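Local coordinates for tail spike protein (Acinetobacter phage vB_AbaP_AS12, PDB 6EU4) that probably recognises and degrades the capsular polysaccharide of its Acinetobacter baumannii host, as a trimeric tailspike at the phage tail, at residues I487-Q501 with P519-S533. Sequence-based numbering, arbitrary orientation.
Sequences ITNLRGSLGNAVLVQ and PYLVQQWSSAAGNNS
Antiparallel pairing of strands 496-501 and 520-526, their axes 167° apart, joins two neighbouring inner strands of a sheet that follows the parallel beta-helix of the tailspike. The ladder runs through the hydrogen-bonded pairs Ala-497/Gln-524, Leu-499/Val-522 and Gln-501/Tyr-520; Leu-499 N donates to Val-522 O at 2.8 Å. On the face carrying Val-500 and Leu-521, CD2 of Leu-521 lies 3.8 Å from CB of Val-500.

From within the ladder, the Gln-524 side chain reaches into the turns leading into strand 496-501 on an extended chain, CG anti to the backbone N (chi1 175°). Its NE2 donates to Gly-495 O on a lone pair at 3.0 Å and to Leu-490 O at 3.2 Å, the latter from above the carbonyl plane and opposite Leu-494 N. OE1 takes a water shared with Ile-487 O and a bond from Gln-537, so both ends of the buried amide are satisfied and its rotation is fixed.

The sheet continues across the trimer interface: Asn-496 and Ala-497 pair with a strand of the second subunit, and Trp-525 NE1 donates to OE1 of Gln-523 of that subunit. Asn-496 OD1 receives Ser-526 N at 2.8 Å. Farther out, Arg-491 NH2 donates to Ser-533 O at 3.0 Å, while its NE binds Asn-535.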
loop_
_atom_site.group_PDB
_atom_site.type_symbol
_atom_site.label_atom_id
_atom_site.label_comp_id
_atom_site.label_asym_id
_atom_site.label_seq_id
_atom_site.Cartn_x
_atom_site.Cartn_y
_atom_site.Cartn_z
ATOM N N ILE A 487 -6.414 45.758 -1.914
ATOM C CA ILE A 487 -6.446 45.009 -3.167
ATOM C C ILE A 487 -5.426 45.530 -4.164
ATOM O O ILE A 487 -5.247 44.928 -5.225
ATOM C CB ILE A 487 -7.860 45.034 -3.781
ATOM C CG1 ILE A 487 -8.321 46.465 -4.049
ATOM C CG2 ILE A 487 -8.834 44.314 -2.880
ATOM C CD1 ILE A 487 -9.548 46.523 -4.999
ATOM N N THR A 488 -4.726 46.613 -3.840
ATOM C CA THR A 488 -3.606 47.067 -4.645
ATOM C C THR A 488 -2.356 46.233 -4.415
ATOM O O THR A 488 -1.510 46.145 -5.313
ATOM C CB THR A 488 -3.354 48.537 -4.333
ATOM O OG1 THR A 488 -4.528 49.273 -4.690
ATOM C CG2 THR A 488 -2.147 49.090 -5.094
ATOM N N ASN A 489 -2.241 45.582 -3.261
ATOM C CA ASN A 489 -1.028 44.867 -2.875
ATOM C C ASN A 489 -1.239 43.356 -2.828
ATOM O O ASN A 489 -0.698 42.669 -1.955
ATOM C CB ASN A 489 -0.516 45.380 -1.530
ATOM C CG ASN A 489 -0.278 46.877 -1.531
ATOM O OD1 ASN A 489 0.048 47.463 -2.563
ATOM N ND2 ASN A 489 -0.435 47.509 -0.362
ATOM N N LEU A 490 -2.002 42.816 -3.786
ATOM C CA LEU A 490 -2.226 41.379 -3.918
ATOM C C LEU A 490 -1.557 40.807 -5.163
ATOM O O LEU A 490 -1.907 39.704 -5.606
ATOM C CB LEU A 490 -3.727 41.068 -3.945
ATOM C CG LEU A 490 -4.533 41.509 -2.727
ATOM C CD1 LEU A 490 -6.029 41.230 -2.929
ATOM C CD2 LEU A 490 -4.037 40.798 -1.472
ATOM N N ARG A 491 -0.594 41.538 -5.734
ATOM C CA ARG A 491 0.080 41.099 -6.949
ATOM C C ARG A 491 1.135 40.035 -6.681
ATOM O O ARG A 491 1.471 39.254 -7.581
ATOM C CB ARG A 491 0.717 42.313 -7.626
ATOM C CG ARG A 491 -0.336 43.392 -7.919
ATOM C CD ARG A 491 0.284 44.650 -8.416
ATOM N NE ARG A 491 0.704 44.553 -9.806
ATOM C CZ ARG A 491 1.228 45.576 -10.469
ATOM N NH1 ARG A 491 1.386 46.735 -9.848
ATOM N NH2 ARG A 491 1.590 45.453 -11.741
ATOM N N GLY A 492 1.680 40.006 -5.470
ATOM C CA GLY A 492 2.654 38.990 -5.095
ATOM C C GLY A 492 2.041 37.701 -4.578
ATOM O O GLY A 492 2.629 36.625 -4.732
ATOM N N SER A 493 0.855 37.785 -3.981
ATOM C CA SER A 493 0.284 36.657 -3.257
ATOM C C SER A 493 -0.818 35.937 -4.019
ATOM O O SER A 493 -1.092 34.768 -3.726
ATOM C CB SER A 493 -0.271 37.126 -1.908
ATOM O OG SER A 493 -1.285 38.102 -2.055
ATOM N N LEU A 494 -1.457 36.595 -4.979
ATOM C CA LEU A 494 -2.523 35.989 -5.757
ATOM C C LEU A 494 -2.324 36.295 -7.237
ATOM O O LEU A 494 -1.788 37.347 -7.598
ATOM C CB LEU A 494 -3.899 36.502 -5.308
ATOM C CG LEU A 494 -4.345 36.222 -3.870
ATOM C CD1 LEU A 494 -5.570 37.043 -3.547
ATOM C CD2 LEU A 494 -4.625 34.739 -3.667
ATOM N N GLY A 495 -2.731 35.350 -8.086
ATOM C CA GLY A 495 -2.704 35.540 -9.527
ATOM C C GLY A 495 -4.084 35.936 -10.022
ATOM O O GLY A 495 -4.606 37.002 -9.670
ATOM N N ASN A 496 -4.682 35.083 -10.844
ATOM C CA ASN A 496 -6.078 35.245 -11.219
ATOM C C ASN A 496 -6.930 34.729 -10.071
ATOM O O ASN A 496 -6.851 33.542 -9.742
ATOM C CB ASN A 496 -6.363 34.474 -12.502
ATOM C CG ASN A 496 -5.486 34.922 -13.651
ATOM O OD1 ASN A 496 -5.662 35.999 -14.199
ATOM N ND2 ASN A 496 -4.541 34.086 -14.028
ATOM N N ALA A 497 -7.738 35.605 -9.465
ATOM C CA ALA A 497 -8.474 35.250 -8.253
ATOM C C ALA A 497 -9.703 36.139 -8.098
ATOM O O ALA A 497 -9.665 37.328 -8.402
ATOM C CB ALA A 497 -7.585 35.396 -7.004
ATOM N N VAL A 498 -10.772 35.563 -7.550
ATOM C CA VAL A 498 -11.956 36.322 -7.158
ATOM C C VAL A 498 -11.875 36.649 -5.672
ATOM O O VAL A 498 -11.594 35.769 -4.844
ATOM C CB VAL A 498 -13.248 35.545 -7.465
ATOM C CG1 VAL A 498 -14.460 36.383 -7.062
ATOM C CG2 VAL A 498 -13.305 35.138 -8.953
ATOM N N LEU A 499 -12.141 37.914 -5.344
ATOM C CA LEU A 499 -12.095 38.469 -4.003
ATOM C C LEU A 499 -13.468 39.010 -3.629
ATOM O O LEU A 499 -14.220 39.503 -4.481
ATOM C CB LEU A 499 -11.069 39.610 -3.916
ATOM C CG LEU A 499 -9.770 39.413 -4.719
ATOM C CD1 LEU A 499 -8.965 40.684 -4.723
ATOM C CD2 LEU A 499 -8.978 38.255 -4.140
ATOM N N VAL A 500 -13.786 38.955 -2.345
ATOM C CA VAL A 500 -14.971 39.621 -1.822
ATOM C C VAL A 500 -14.556 40.474 -0.635
ATOM O O VAL A 500 -13.766 40.042 0.208
ATOM C CB VAL A 500 -16.099 38.634 -1.432
ATOM C CG1 VAL A 500 -15.639 37.622 -0.375
ATOM C CG2 VAL A 500 -17.318 39.406 -0.950
ATOM N N GLN A 501 -15.067 41.696 -0.587
ATOM C CA GLN A 501 -14.937 42.550 0.594
ATOM C C GLN A 501 -16.348 42.843 1.077
ATOM O O GLN A 501 -17.056 43.668 0.492
ATOM C CB GLN A 501 -14.175 43.838 0.296
ATOM C CG GLN A 501 -14.066 44.757 1.516
ATOM C CD GLN A 501 -13.541 44.037 2.731
ATOM O OE1 GLN A 501 -14.319 43.538 3.545
ATOM N NE2 GLN A 501 -12.221 43.971 2.866
ATOM N N PRO A 519 -19.878 47.226 -0.261
ATOM C CA PRO A 519 -19.213 45.928 -0.430
ATOM C C PRO A 519 -18.829 45.702 -1.884
ATOM O O PRO A 519 -19.407 46.302 -2.792
ATOM C CB PRO A 519 -20.275 44.926 0.028
ATOM C CG PRO A 519 -21.569 45.618 -0.228
ATOM C CD PRO A 519 -21.321 47.092 -0.005
ATOM N N TYR A 520 -17.862 44.799 -2.094
ATOM C CA TYR A 520 -17.314 44.534 -3.425
ATOM C C TYR A 520 -17.162 43.051 -3.724
ATOM O O TYR A 520 -16.885 42.234 -2.840
ATOM C CB TYR A 520 -15.915 45.134 -3.611
ATOM C CG TYR A 520 -15.869 46.609 -3.902
ATOM C CD1 TYR A 520 -16.036 47.545 -2.891
ATOM C CD2 TYR A 520 -15.615 47.069 -5.187
ATOM C CE1 TYR A 520 -15.967 48.899 -3.156
ATOM C CE2 TYR A 520 -15.542 48.413 -5.460
ATOM C CZ TYR A 520 -15.722 49.327 -4.452
ATOM O OH TYR A 520 -15.663 50.678 -4.721
ATOM N N LEU A 521 -17.331 42.725 -4.999
ATOM C CA LEU A 521 -16.683 41.587 -5.629
ATOM C C LEU A 521 -15.639 42.130 -6.590
ATOM O O LEU A 521 -15.892 43.117 -7.287
ATOM C CB LEU A 521 -17.689 40.720 -6.384
ATOM C CG LEU A 521 -18.625 39.888 -5.516
ATOM C CD1 LEU A 521 -19.761 39.310 -6.342
ATOM C CD2 LEU A 521 -17.827 38.772 -4.858
ATOM N N VAL A 522 -14.465 41.500 -6.610
ATOM C CA VAL A 522 -13.362 41.907 -7.473
ATOM C C VAL A 522 -12.815 40.668 -8.166
ATOM O O VAL A 522 -12.514 39.663 -7.510
ATOM C CB VAL A 522 -12.238 42.610 -6.688
ATOM C CG1 VAL A 522 -11.090 43.000 -7.633
ATOM C CG2 VAL A 522 -12.770 43.835 -5.931
ATOM N N GLN A 523 -12.710 40.726 -9.484
ATOM C CA GLN A 523 -11.961 39.740 -10.241
ATOM C C GLN A 523 -10.576 40.320 -10.473
ATOM O O GLN A 523 -10.449 41.372 -11.103
ATOM C CB GLN A 523 -12.624 39.426 -11.575
ATOM C CG GLN A 523 -11.756 38.568 -12.519
ATOM C CD GLN A 523 -11.742 37.106 -12.104
ATOM O OE1 GLN A 523 -12.783 36.449 -12.049
ATOM N NE2 GLN A 523 -10.561 36.589 -11.793
ATOM N N GLN A 524 -9.548 39.635 -9.980
ATOM C CA GLN A 524 -8.171 39.982 -10.311
ATOM C C GLN A 524 -7.658 39.040 -11.395
ATOM O O GLN A 524 -7.914 37.833 -11.362
ATOM C CB GLN A 524 -7.257 39.914 -9.084
ATOM C CG GLN A 524 -5.786 40.156 -9.441
ATOM C CD GLN A 524 -4.931 40.368 -8.221
ATOM O OE1 GLN A 524 -5.103 41.349 -7.511
ATOM N NE2 GLN A 524 -3.992 39.450 -7.971
ATOM N N TRP A 525 -6.973 39.602 -12.379
ATOM C CA TRP A 525 -6.223 38.822 -13.344
ATOM C C TRP A 525 -4.739 39.110 -13.170
ATOM O O TRP A 525 -4.340 40.192 -12.724
ATOM C CB TRP A 525 -6.627 39.161 -14.774
ATOM C CG TRP A 525 -8.001 38.727 -15.209
ATOM C CD1 TRP A 525 -8.334 37.528 -15.724
ATOM C CD2 TRP A 525 -9.207 39.518 -15.216
ATOM N NE1 TRP A 525 -9.672 37.495 -16.041
ATOM C CE2 TRP A 525 -10.231 38.705 -15.736
ATOM C CE3 TRP A 525 -9.520 40.817 -14.816
ATOM C CZ2 TRP A 525 -11.540 39.165 -15.910
ATOM C CZ3 TRP A 525 -10.833 41.259 -14.959
ATOM C CH2 TRP A 525 -11.816 40.439 -15.505
ATOM N N SER A 526 -3.923 38.144 -13.588
ATOM C CA SER A 526 -2.478 38.239 -13.446
ATOM C C SER A 526 -1.794 37.375 -14.494
ATOM O O SER A 526 -2.298 36.317 -14.878
ATOM C CB SER A 526 -2.040 37.774 -12.057
ATOM O OG SER A 526 -0.638 37.822 -11.956
ATOM N N SER A 527 -0.592 37.785 -14.888
ATOM C CA SER A 527 0.281 36.848 -15.575
ATOM C C SER A 527 0.651 35.688 -14.654
ATOM O O SER A 527 0.634 34.527 -15.071
ATOM C CB SER A 527 1.538 37.563 -16.081
ATOM O OG SER A 527 2.099 38.407 -15.083
ATOM N N ALA A 528 0.961 35.993 -13.395
ATOM C CA ALA A 528 1.288 35.010 -12.357
ATOM C C ALA A 528 1.648 35.754 -11.087
ATOM O O ALA A 528 2.344 36.774 -11.155
ATOM C CB ALA A 528 2.455 34.104 -12.765
ATOM N N ALA A 529 1.171 35.279 -9.938
ATOM C CA ALA A 529 1.648 35.808 -8.663
ATOM C C ALA A 529 3.173 35.752 -8.624
ATOM O O ALA A 529 3.773 34.738 -8.990
ATOM C CB ALA A 529 1.063 35.003 -7.507
ATOM N N GLY A 530 3.798 36.846 -8.208
ATOM C CA GLY A 530 5.251 36.889 -8.185
ATOM C C GLY A 530 5.752 38.260 -7.771
ATOM O O GLY A 530 4.974 39.171 -7.476
ATOM N N ASN A 531 7.084 38.391 -7.753
ATOM C CA ASN A 531 7.701 39.671 -7.416
ATOM C C ASN A 531 7.263 40.769 -8.374
ATOM O O ASN A 531 7.098 41.925 -7.968
ATOM C CB ASN A 531 9.222 39.554 -7.435
ATOM C CG ASN A 531 9.750 38.771 -6.258
ATOM O OD1 ASN A 531 9.123 38.723 -5.198
ATOM N ND2 ASN A 531 10.913 38.151 -6.436
ATOM N N ASN A 532 7.101 40.433 -9.655
ATOM C CA ASN A 532 6.554 41.346 -10.648
ATOM C C ASN A 532 5.517 40.609 -11.480
ATOM O O ASN A 532 5.620 39.400 -11.687
ATOM C CB ASN A 532 7.635 41.905 -11.572
ATOM C CG ASN A 532 8.517 42.933 -10.878
ATOM O OD1 ASN A 532 8.077 44.033 -10.574
ATOM N ND2 ASN A 532 9.764 42.564 -10.614
ATOM N N SER A 533 4.519 41.347 -11.959
ATOM C CA SER A 533 3.420 40.728 -12.695
ATOM C C SER A 533 2.649 41.786 -13.484
ATOM O O SER A 533 2.611 42.961 -13.109
ATOM C CB SER A 533 2.455 39.986 -11.762
ATOM O OG SER A 533 2.002 40.812 -10.697
HETATM O O HOH W 1 -3.484 43.440 -6.682
HETATM O O HOH W 2 -0.440 38.841 -9.428
#